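Local coordinates for protein L-lysine 6-monooxygenase (Pseudomonas syringae pv. tomato, PDB 5CQF) that probably hydroxylates the side-chain amine of L-lysine for siderophore biosynthesis, using FAD and NADPH as flavin-dependent monooxygenases of its family do, at residues 19-23 with 24-28; 90-93 with 94-98; 251-255 with 256-260. One frame throughout, in Å; residues are numbered along the deposited sequence.

Contact 1 of 3, residues 19-23 with 24-28; sequences IGFGP and AGIAL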
ATOM      1  N   ILE A  19      -8.949  30.824 -26.561  1.00 46.06           N
ATOM      2  CA  ILE A  19      -8.607  29.858 -27.584  1.00 46.19           C
ATOM      3  C   ILE A  19      -8.244  28.547 -26.890  1.00 45.20           C
ATOM      4  O   ILE A  19      -7.289  28.490 -26.135  1.00 43.44           O
ATOM      5  CB  ILE A  19      -7.449  30.334 -28.476  1.00 46.74           C
ATOM      6  CG1 ILE A  19      -7.845  31.626 -29.202  1.00 48.31           C
ATOM      7  CG2 ILE A  19      -7.148  29.295 -29.546  1.00 47.56           C
ATOM      8  CD1 ILE A  19      -6.710  32.262 -29.977  1.00 48.64           C
ATOM      9  N   GLY A  20      -9.017  27.502 -27.187  1.00 45.99           N
ATOM     10  CA  GLY A  20      -8.809  26.166 -26.661  1.00 44.72           C
ATOM     11  C   GLY A  20      -9.968  25.811 -25.759  1.00 45.14           C
ATOM     12  O   GLY A  20     -10.363  26.601 -24.887  1.00 45.77           O
ATOM     13  N   PHE A  21     -10.539  24.630 -25.960  1.00 44.68           N
ATOM     14  CA  PHE A  21     -11.509  24.121 -25.003  1.00 43.87           C
ATOM     15  C   PHE A  21     -11.121  22.731 -24.521  1.00 44.58           C
ATOM     16  O   PHE A  21     -11.962  21.843 -24.387  1.00 47.10           O
ATOM     17  CB  PHE A  21     -12.937  24.155 -25.559  1.00 43.03           C
ATOM     18  CG  PHE A  21     -13.983  24.301 -24.503  1.00 41.42           C
ATOM     19  CD1 PHE A  21     -14.037  25.434 -23.731  1.00 41.10           C
ATOM     20  CD2 PHE A  21     -14.925  23.317 -24.296  1.00 42.80           C
ATOM     21  CE1 PHE A  21     -15.010  25.597 -22.761  1.00 42.55           C
ATOM     22  CE2 PHE A  21     -15.900  23.458 -23.318  1.00 43.36           C
ATOM     23  CZ  PHE A  21     -15.939  24.605 -22.541  1.00 43.07           C
ATOM     24  N   GLY A  22      -9.835  22.565 -24.235  1.00 43.14           N
ATOM     25  CA  GLY A  22      -9.362  21.438 -23.454  1.00 41.34           C
ATOM     26  C   GLY A  22      -9.576  21.735 -21.982  1.00 40.65           C
ATOM     27  O   GLY A  22     -10.286  22.676 -21.635  1.00 43.21           O
ATOM     28  N   PRO A  23      -8.972  20.929 -21.095  1.00 39.64           N
ATOM     29  CA  PRO A  23      -9.222  21.083 -19.669  1.00 39.63           C
ATOM     30  C   PRO A  23      -9.044  22.512 -19.177  1.00 39.66           C
ATOM     31  O   PRO A  23      -9.847  23.011 -18.392  1.00 41.61           O
ATOM     32  CB  PRO A  23      -8.172  20.181 -19.046  1.00 38.97           C
ATOM     33  CG  PRO A  23      -7.934  19.130 -20.057  1.00 38.87           C
ATOM     34  CD  PRO A  23      -8.134  19.756 -21.384  1.00 38.89           C
ATOM     35  N   ALA A  24      -8.002  23.181 -19.648  1.00 38.53           N
ATOM     36  CA  ALA A  24      -7.733  24.533 -19.203  1.00 37.65           C
ATOM     37  C   ALA A  24      -8.896  25.471 -19.504  1.00 36.99           C
ATOM     38  O   ALA A  24      -9.344  26.207 -18.615  1.00 36.33           O
ATOM     39  CB  ALA A  24      -6.444  25.041 -19.836  1.00 40.02           C
ATOM     40  N   GLY A  25      -9.388  25.458 -20.744  1.00 37.31           N
ATOM     41  CA  GLY A  25     -10.543  26.303 -21.109  1.00 36.24           C
ATOM     42  C   GLY A  25     -11.827  25.860 -20.415  1.00 37.33           C
ATOM     43  O   GLY A  25     -12.714  26.666 -20.110  1.00 38.91           O
ATOM     44  N   ILE A  26     -11.960  24.567 -20.170  1.00 36.59           N
ATOM     45  CA  ILE A  26     -13.156  24.080 -19.492  1.00 36.08           C
ATOM     46  C   ILE A  26     -13.169  24.574 -18.062  1.00 35.54           C
ATOM     47  O   ILE A  26     -14.212  24.998 -17.531  1.00 36.15           O
ATOM     48  CB  ILE A  26     -13.218  22.564 -19.545  1.00 36.00           C
ATOM     49  CG1 ILE A  26     -13.588  22.124 -20.957  1.00 37.31           C
ATOM     50  CG2 ILE A  26     -14.237  22.043 -18.560  1.00 37.50           C
ATOM     51  CD1 ILE A  26     -13.202  20.715 -21.275  1.00 37.82           C
ATOM     52  N   ALA A  27     -11.991  24.539 -17.451  1.00 33.95           N
ATOM     53  CA  ALA A  27     -11.836  25.017 -16.094  1.00 33.70           C
ATOM     54  C   ALA A  27     -12.228  26.452 -15.997  1.00 34.98           C
ATOM     55  O   ALA A  27     -12.847  26.830 -15.042  1.00 35.56           O
ATOM     56  CB  ALA A  27     -10.398  24.859 -15.629  1.00 32.80           C
ATOM     57  N   LEU A  28     -11.809  27.262 -16.974  1.00 37.11           N
ATOM     58  CA  LEU A  28     -12.174  28.680 -17.027  1.00 38.55           C
ATOM     59  C   LEU A  28     -13.658  28.881 -17.190  1.00 39.36           C
ATOM     60  O   LEU A  28     -14.230  29.708 -16.496  1.00 41.68           O
ATOM     61  CB  LEU A  28     -11.462  29.372 -18.180  1.00 39.27           C
ATOM     62  CG  LEU A  28     -11.688  30.858 -18.278  1.00 39.66           C
ATOM     63  CD1 LEU A  28     -11.080  31.611 -17.110  1.00 39.57           C
ATOM     64  CD2 LEU A  28     -11.103  31.308 -19.599  1.00 41.84           C
TER
HETATM   65  O   HOH W   1      -7.613  24.302 -23.340  1.00 49.91           O
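The carbonyl oxygen of Gly-22 is held by the backbone of Ile-26, whose N lies 2.9 Å from Gly-22 O with an N-H...O angle of 157°. Gly-22, the residue just before helix 23-37, is its N-cap; Ile-26 N approaches the oxygen nearly along the C=O axis (166°). CG1 and CD1 of Ile-26 lie beside the same oxygen, CG1 3.4 Å from Gly-22 O. The next bond of the helix follows at once, from Ala-27 N to Pro-23 O at 2.8 Å.

The side chain of Phe-21 swings back over this first turn. With CG anti to the backbone N (chi1 -152°), its ring meets Ile-26 at about a right angle. Ile-26 CG1 sits 3.7 Å from the centroid of the Phe-21 ring, over one face and displaced toward the rim, a CH-pi contact. Ser-122 of helix 111-125 touches both side chains, and Tyr-49 meets the Phe-21 ring edge to face.

Gly-25 CA lies 3.8 Å from Gly-20 O, so the backbones of helix and loop come close. A water lies between Gly-22 N and Gly-25 N, accepting a weak bond from each. Strand, tight glycine turn and helix, with Gly-20, Gly-22 and Gly-25 spaced as GxGxxG, are characteristic of a Rossmann-type dinucleotide-binding motif, probably the one for FAD.

Contact 2 of 3, residues 90-93 with 94-98; sequences AMYL and KDQGR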
ATOM      1  N   ALA A  90     -16.957  14.900  -6.928  1.00 33.31           N
ATOM      2  CA  ALA A  90     -17.966  14.357  -6.035  1.00 34.25           C
ATOM      3  C   ALA A  90     -19.369  14.440  -6.651  1.00 34.95           C
ATOM      4  O   ALA A  90     -20.097  13.469  -6.619  1.00 35.19           O
ATOM      5  CB  ALA A  90     -17.924  15.067  -4.713  1.00 35.37           C
HETATM    6  N   MSE A  91     -19.733  15.573  -7.236  1.00 35.35           N
HETATM    7  CA  MSE A  91     -20.984  15.677  -7.978  1.00 36.70           C
HETATM    8  C   MSE A  91     -21.031  14.772  -9.174  1.00 36.33           C
HETATM    9  O   MSE A  91     -22.081  14.252  -9.527  1.00 37.20           O
HETATM   10  CB  MSE A  91     -21.198  17.076  -8.533  1.00 39.74           C
HETATM   11  CG  MSE A  91     -21.567  18.072  -7.461  1.00 43.43           C
HETATM   12 SE   MSE A  91     -23.449  17.831  -6.871  1.00 56.03          SE
HETATM   13  CE  MSE A  91     -24.431  18.619  -8.395  1.00 51.92           C
ATOM     14  N   TYR A  92     -19.910  14.602  -9.862  1.00 34.43           N
ATOM     15  CA  TYR A  92     -19.839  13.608 -10.938  1.00 34.28           C
ATOM     16  C   TYR A  92     -20.105  12.207 -10.432  1.00 34.35           C
ATOM     17  O   TYR A  92     -20.863  11.472 -11.036  1.00 36.50           O
ATOM     18  CB  TYR A  92     -18.468  13.656 -11.629  1.00 33.34           C
ATOM     19  CG  TYR A  92     -18.141  12.502 -12.494  1.00 31.43           C
ATOM     20  CD1 TYR A  92     -18.747  12.326 -13.708  1.00 32.15           C
ATOM     21  CD2 TYR A  92     -17.203  11.599 -12.098  1.00 31.18           C
ATOM     22  CE1 TYR A  92     -18.427  11.261 -14.513  1.00 32.55           C
ATOM     23  CE2 TYR A  92     -16.863  10.532 -12.883  1.00 31.38           C
ATOM     24  CZ  TYR A  92     -17.467  10.371 -14.096  1.00 33.13           C
ATOM     25  OH  TYR A  92     -17.081   9.286 -14.850  1.00 34.85           O
ATOM     26  N   LEU A  93     -19.476  11.812  -9.343  1.00 33.85           N
ATOM     27  CA  LEU A  93     -19.673  10.455  -8.872  1.00 34.57           C
ATOM     28  C   LEU A  93     -21.109  10.253  -8.439  1.00 36.99           C
ATOM     29  O   LEU A  93     -21.665   9.187  -8.643  1.00 37.19           O
ATOM     30  CB  LEU A  93     -18.789  10.104  -7.693  1.00 32.93           C
ATOM     31  CG  LEU A  93     -17.341   9.875  -8.005  1.00 32.99           C
ATOM     32  CD1 LEU A  93     -16.610   9.528  -6.710  1.00 32.16           C
ATOM     33  CD2 LEU A  93     -17.212   8.807  -9.070  1.00 32.69           C
ATOM     34  N   LYS A  94     -21.673  11.249  -7.783  1.00 38.82           N
ATOM     35  CA  LYS A  94     -23.034  11.134  -7.293  1.00 42.29           C
ATOM     36  C   LYS A  94     -24.009  11.050  -8.464  1.00 42.76           C
ATOM     37  O   LYS A  94     -24.918  10.248  -8.448  1.00 43.48           O
ATOM     38  CB  LYS A  94     -23.376  12.318  -6.388  1.00 44.99           C
ATOM     39  CG  LYS A  94     -24.837  12.431  -5.996  1.00 47.38           C
ATOM     40  CD  LYS A  94     -24.969  13.273  -4.738  1.00 49.59           C
ATOM     41  CE  LYS A  94     -26.388  13.255  -4.186  1.00 51.69           C
ATOM     42  NZ  LYS A  94     -27.223  14.252  -4.889  1.00 52.40           N
ATOM     43  N   ASP A  95     -23.795  11.832  -9.500  1.00 41.84           N
ATOM     44  CA  ASP A  95     -24.671  11.761 -10.652  1.00 44.48           C
ATOM     45  C   ASP A  95     -24.596  10.380 -11.314  1.00 45.35           C
ATOM     46  O   ASP A  95     -25.602   9.892 -11.831  1.00 47.17           O
ATOM     47  CB  ASP A  95     -24.307  12.863 -11.635  1.00 45.88           C
ATOM     48  CG  ASP A  95     -25.254  12.958 -12.815  1.00 46.55           C
ATOM     49  OD1 ASP A  95     -26.463  13.099 -12.599  1.00 49.47           O
ATOM     50  OD2 ASP A  95     -24.767  12.961 -13.965  1.00 47.11           O
ATOM     51  N   GLN A  96     -23.430   9.728 -11.273  1.00 43.23           N
ATOM     52  CA  GLN A  96     -23.274   8.466 -11.974  1.00 41.87           C
ATOM     53  C   GLN A  96     -23.588   7.291 -11.071  1.00 40.41           C
ATOM     54  O   GLN A  96     -23.551   6.141 -11.518  1.00 40.13           O
ATOM     55  CB  GLN A  96     -21.872   8.335 -12.539  1.00 42.47           C
ATOM     56  CG  GLN A  96     -21.440   9.520 -13.359  1.00 44.38           C
ATOM     57  CD  GLN A  96     -22.188   9.623 -14.653  1.00 46.80           C
ATOM     58  OE1 GLN A  96     -22.323   8.654 -15.385  1.00 48.51           O
ATOM     59  NE2 GLN A  96     -22.675  10.800 -14.942  1.00 50.33           N
ATOM     60  N   GLY A  97     -23.887   7.573  -9.804  1.00 39.80           N
ATOM     61  CA  GLY A  97     -24.234   6.533  -8.820  1.00 39.30           C
ATOM     62  C   GLY A  97     -23.045   5.720  -8.320  1.00 38.35           C
ATOM     63  O   GLY A  97     -23.215   4.599  -7.848  1.00 40.28           O
ATOM     64  N   ARG A  98     -21.843   6.287  -8.355  1.00 36.87           N
ATOM     65  CA  ARG A  98     -20.648   5.506  -8.052  1.00 35.29           C
ATOM     66  C   ARG A  98     -19.866   5.989  -6.842  1.00 34.74           C
ATOM     67  O   ARG A  98     -18.778   5.511  -6.608  1.00 36.54           O
ATOM     68  CB  ARG A  98     -19.734   5.479  -9.282  1.00 34.17           C
ATOM     69  CG  ARG A  98     -20.302   4.680 -10.447  1.00 34.23           C
ATOM     70  CD  ARG A  98     -19.240   4.281 -11.466  1.00 34.59           C
ATOM     71  NE  ARG A  98     -18.319   5.399 -11.784  1.00 34.51           N
ATOM     72  CZ  ARG A  98     -18.409   6.215 -12.825  1.00 34.11           C
ATOM     73  NH1 ARG A  98     -19.364   6.105 -13.727  1.00 35.88           N
ATOM     74  NH2 ARG A  98     -17.527   7.162 -12.958  1.00 34.45           N
TER
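Tyr-92 and Arg-98 make the polar side-chain link: Arg-98 NH2 donates to Tyr-92 OH at 2.9 Å. The hydroxyl lies in the guanidinium plane, at its edge, while ring and guanidinium planes stand 72° apart. Both groups are also tied to helix 111-125, Tyr-92 OH by a hydrogen bond to Asp-116 and Arg-98 NH2 by a salt bridge to Glu-113; Arg-98 NE also hydrogen-bonds to Tyr-298 OH of the third subunit.

The apolar contact falls on a face of the same ring. Gln-96 CG lies 4.1 Å from the centroid of the Tyr-92 ring, a CH-pi approach set by chi1 (-52°), which puts CG beside the backbone N and anti to the carbonyl carbon.

Backbone bonds run from Lys-94 N to Ala-90 O, Asp-95 N to Met-91 O and Gln-96 N to Tyr-92 O. Leu-93 O then takes a straight bond from Arg-98 N at 2.9 Å (168°) and a weak one from Gln-96 N. Gly-97, at positive phi, turns the chain out of the last turn of helix 89-96, and its N bonds Lys-94 O at 3.2 Å. Together with the Arg-98 N to Leu-93 O bond, this defines the Schellman motif that ends the helix.

Contact 3 of 3, residues 251-255 with 256-260; sequences NRVFA and PDHVD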
ATOM      1  N   ASN A 251       2.366  16.918  -8.377  1.00 38.66           N
ATOM      2  CA  ASN A 251       1.906  15.922  -7.408  1.00 39.34           C
ATOM      3  C   ASN A 251       2.853  15.670  -6.241  1.00 38.79           C
ATOM      4  O   ASN A 251       2.514  14.958  -5.321  1.00 37.11           O
ATOM      5  CB  ASN A 251       1.556  14.635  -8.135  1.00 39.14           C
ATOM      6  CG  ASN A 251       0.431  14.847  -9.135  1.00 40.45           C
ATOM      7  OD1 ASN A 251      -0.473  15.640  -8.890  1.00 39.41           O
ATOM      8  ND2 ASN A 251       0.489  14.159 -10.271  1.00 40.41           N
ATOM      9  N   ARG A 252       4.012  16.300  -6.262  1.00 39.50           N
ATOM     10  CA  ARG A 252       4.972  16.193  -5.170  1.00 40.97           C
ATOM     11  C   ARG A 252       4.963  17.408  -4.281  1.00 38.98           C
ATOM     12  O   ARG A 252       5.224  17.283  -3.099  1.00 39.87           O
ATOM     13  CB  ARG A 252       6.391  16.000  -5.716  1.00 43.63           C
ATOM     14  CG  ARG A 252       6.581  14.664  -6.404  1.00 49.59           C
ATOM     15  CD  ARG A 252       6.575  13.498  -5.407  1.00 52.70           C
ATOM     16  NE  ARG A 252       7.754  13.547  -4.535  1.00 55.63           N
ATOM     17  CZ  ARG A 252       8.980  13.164  -4.882  1.00 58.36           C
ATOM     18  NH1 ARG A 252       9.207  12.655  -6.078  1.00 62.50           N
ATOM     19  NH2 ARG A 252       9.982  13.278  -4.024  1.00 59.67           N
ATOM     20  N   VAL A 253       4.713  18.582  -4.853  1.00 37.76           N
ATOM     21  CA  VAL A 253       4.697  19.834  -4.107  1.00 38.05           C
ATOM     22  C   VAL A 253       3.595  20.743  -4.600  1.00 37.01           C
ATOM     23  O   VAL A 253       3.097  20.540  -5.695  1.00 36.88           O
ATOM     24  CB  VAL A 253       6.026  20.604  -4.236  1.00 38.89           C
ATOM     25  CG1 VAL A 253       7.124  19.870  -3.487  1.00 41.57           C
ATOM     26  CG2 VAL A 253       6.418  20.809  -5.687  1.00 38.67           C
ATOM     27  N   PHE A 254       3.222  21.727  -3.784  1.00 36.88           N
ATOM     28  CA  PHE A 254       2.210  22.711  -4.168  1.00 37.83           C
ATOM     29  C   PHE A 254       2.888  23.678  -5.114  1.00 38.04           C
ATOM     30  O   PHE A 254       3.623  24.571  -4.671  1.00 39.19           O
ATOM     31  CB  PHE A 254       1.636  23.429  -2.945  1.00 36.82           C
ATOM     32  CG  PHE A 254       0.480  24.341  -3.245  1.00 37.16           C
ATOM     33  CD1 PHE A 254      -0.690  23.855  -3.802  1.00 37.59           C
ATOM     34  CD2 PHE A 254       0.554  25.700  -2.947  1.00 38.58           C
ATOM     35  CE1 PHE A 254      -1.755  24.693  -4.071  1.00 38.27           C
ATOM     36  CE2 PHE A 254      -0.502  26.553  -3.218  1.00 38.24           C
ATOM     37  CZ  PHE A 254      -1.663  26.049  -3.772  1.00 39.19           C
ATOM     38  N   ALA A 255       2.673  23.464  -6.414  1.00 37.35           N
ATOM     39  CA  ALA A 255       3.341  24.254  -7.467  1.00 38.47           C
ATOM     40  C   ALA A 255       3.227  25.768  -7.321  1.00 38.60           C
ATOM     41  O   ALA A 255       4.222  26.457  -7.495  1.00 39.41           O
ATOM     42  CB  ALA A 255       2.843  23.848  -8.852  1.00 39.40           C
ATOM     43  N   PRO A 256       2.033  26.302  -6.991  1.00 37.95           N
ATOM     44  CA  PRO A 256       1.975  27.763  -6.873  1.00 39.48           C
ATOM     45  C   PRO A 256       3.005  28.417  -5.934  1.00 38.14           C
ATOM     46  O   PRO A 256       3.406  29.547  -6.208  1.00 38.36           O
ATOM     47  CB  PRO A 256       0.546  28.029  -6.385  1.00 39.32           C
ATOM     48  CG  PRO A 256      -0.206  26.894  -6.983  1.00 41.57           C
ATOM     49  CD  PRO A 256       0.707  25.699  -6.824  1.00 40.12           C
ATOM     50  N   ASP A 257       3.419  27.734  -4.866  1.00 38.00           N
ATOM     51  CA  ASP A 257       4.481  28.264  -4.003  1.00 40.47           C
ATOM     52  C   ASP A 257       5.819  28.382  -4.733  1.00 39.66           C
ATOM     53  O   ASP A 257       6.598  29.303  -4.456  1.00 37.73           O
ATOM     54  CB  ASP A 257       4.705  27.381  -2.795  1.00 42.66           C
ATOM     55  CG  ASP A 257       3.561  27.434  -1.800  1.00 45.87           C
ATOM     56  OD1 ASP A 257       2.624  28.267  -1.941  1.00 47.98           O
ATOM     57  OD2 ASP A 257       3.631  26.623  -0.854  1.00 48.00           O
ATOM     58  N   HIS A 258       6.077  27.435  -5.637  1.00 38.65           N
ATOM     59  CA  HIS A 258       7.291  27.430  -6.449  1.00 41.56           C
ATOM     60  C   HIS A 258       7.180  28.454  -7.581  1.00 40.31           C
ATOM     61  O   HIS A 258       8.153  29.111  -7.899  1.00 37.63           O
ATOM     62  CB  HIS A 258       7.610  26.010  -6.937  1.00 42.44           C
ATOM     63  CG  HIS A 258       7.868  25.069  -5.795  1.00 46.87           C
ATOM     64  ND1 HIS A 258       9.135  24.656  -5.434  1.00 48.57           N
ATOM     65  CD2 HIS A 258       7.025  24.538  -4.872  1.00 48.67           C
ATOM     66  CE1 HIS A 258       9.062  23.907  -4.347  1.00 48.36           C
ATOM     67  NE2 HIS A 258       7.793  23.813  -3.990  1.00 50.64           N
ATOM     68  N   VAL A 259       5.991  28.611  -8.155  1.00 40.16           N
ATOM     69  CA  VAL A 259       5.755  29.662  -9.119  1.00 40.06           C
ATOM     70  C   VAL A 259       5.980  31.000  -8.397  1.00 41.41           C
ATOM     71  O   VAL A 259       6.690  31.853  -8.961  1.00 39.37           O
ATOM     72  CB  VAL A 259       4.359  29.558  -9.759  1.00 42.38           C
ATOM     73  CG1 VAL A 259       4.066  30.744 -10.680  1.00 41.67           C
ATOM     74  CG2 VAL A 259       4.216  28.237 -10.517  1.00 42.34           C
ATOM     75  N   ASP A 260       5.459  31.173  -7.161  1.00 40.47           N
ATOM     76  CA  ASP A 260       5.698  32.451  -6.383  1.00 41.52           C
ATOM     77  C   ASP A 260       7.185  32.732  -6.244  1.00 41.53           C
ATOM     78  O   ASP A 260       7.656  33.823  -6.535  1.00 42.47           O
ATOM     79  CB  ASP A 260       5.150  32.425  -4.948  1.00 42.65           C
ATOM     80  CG  ASP A 260       3.608  32.449  -4.871  1.00 46.27           C
ATOM     81  OD1 ASP A 260       2.934  32.600  -5.903  1.00 47.27           O
ATOM     82  OD2 ASP A 260       3.062  32.321  -3.748  1.00 49.85           O
TER
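Two first torsions place the ring of Phe-254, just before helix 255-264, and that of His-258, in its first turn. In Phe-254, CG lies anti to the backbone N (chi1 -173°), which carries the ring forward over Pro-256. In His-258, CG lies anti to the carbonyl carbon and beside the backbone N, turning the imidazole back toward Val-253.

Pro-256 CD stands over the centre of the Phe-254 ring, 3.6 Å from its centroid and only 2° off the ring normal, a CH-pi contact in which the proline methylene lies above the middle of the face. The carboxylate of Asp-257 comes to the edge of the same ring, with OD1 3.4 Å from Phe-254 CD2, and its plane is turned 79° from that of the ring. An acid oxygen beside an aromatic edge meets the slightly positive C-H rim, which probably makes this approach mildly favourable.

Across the imidazole, Val-253 CG2 lies over one face, 4.1 Å from the centroid of the His-258 ring. Phe-254 O lies at the edge of that ring, in its plane, 3.4 Å from His-258 CD2. Phe-254 O accepts a hydrogen bond from Asp-257 N, the donor standing above the carbonyl plane. Ala-255 O takes the straighter helical bond, from Val-259 N at 2.9 Å, and a weak one from His-258 N.

Phe-249 meets the His-258 ring edge to face, and Leu-243 of the fourth subunit packs on that histidine. Leu-414 of helix 412-428 packs on Ala-255 and Pro-256, and Leu-417 on Phe-254, so helix 255-264, reached by a loop from strand 245-246, starts against helix 412-428.

How the contacts relate
The three contacts follow one another along the chain, and none touches another. Contact 1 is nearest the middle of the chain, about 12 Å from its centre, where strand 16-19 of a parallel five-stranded sheet leads into helix 23-37. Contact 2, about 22 Å away centre to centre, closes helix 89-96 beside other subunits; contact 3, its centre about 21 Å from that of contact 1, opens helix 255-264. The centres of contacts 2 and 3 are about 29 Å apart. Helix 111-125 packs on contacts 1 and 2, and helix 412-428 on contacts 1 and 3, so the probable FAD-binding turn shares a packing helix with each of the other two contacts, both of which lie next to neighbouring subunits.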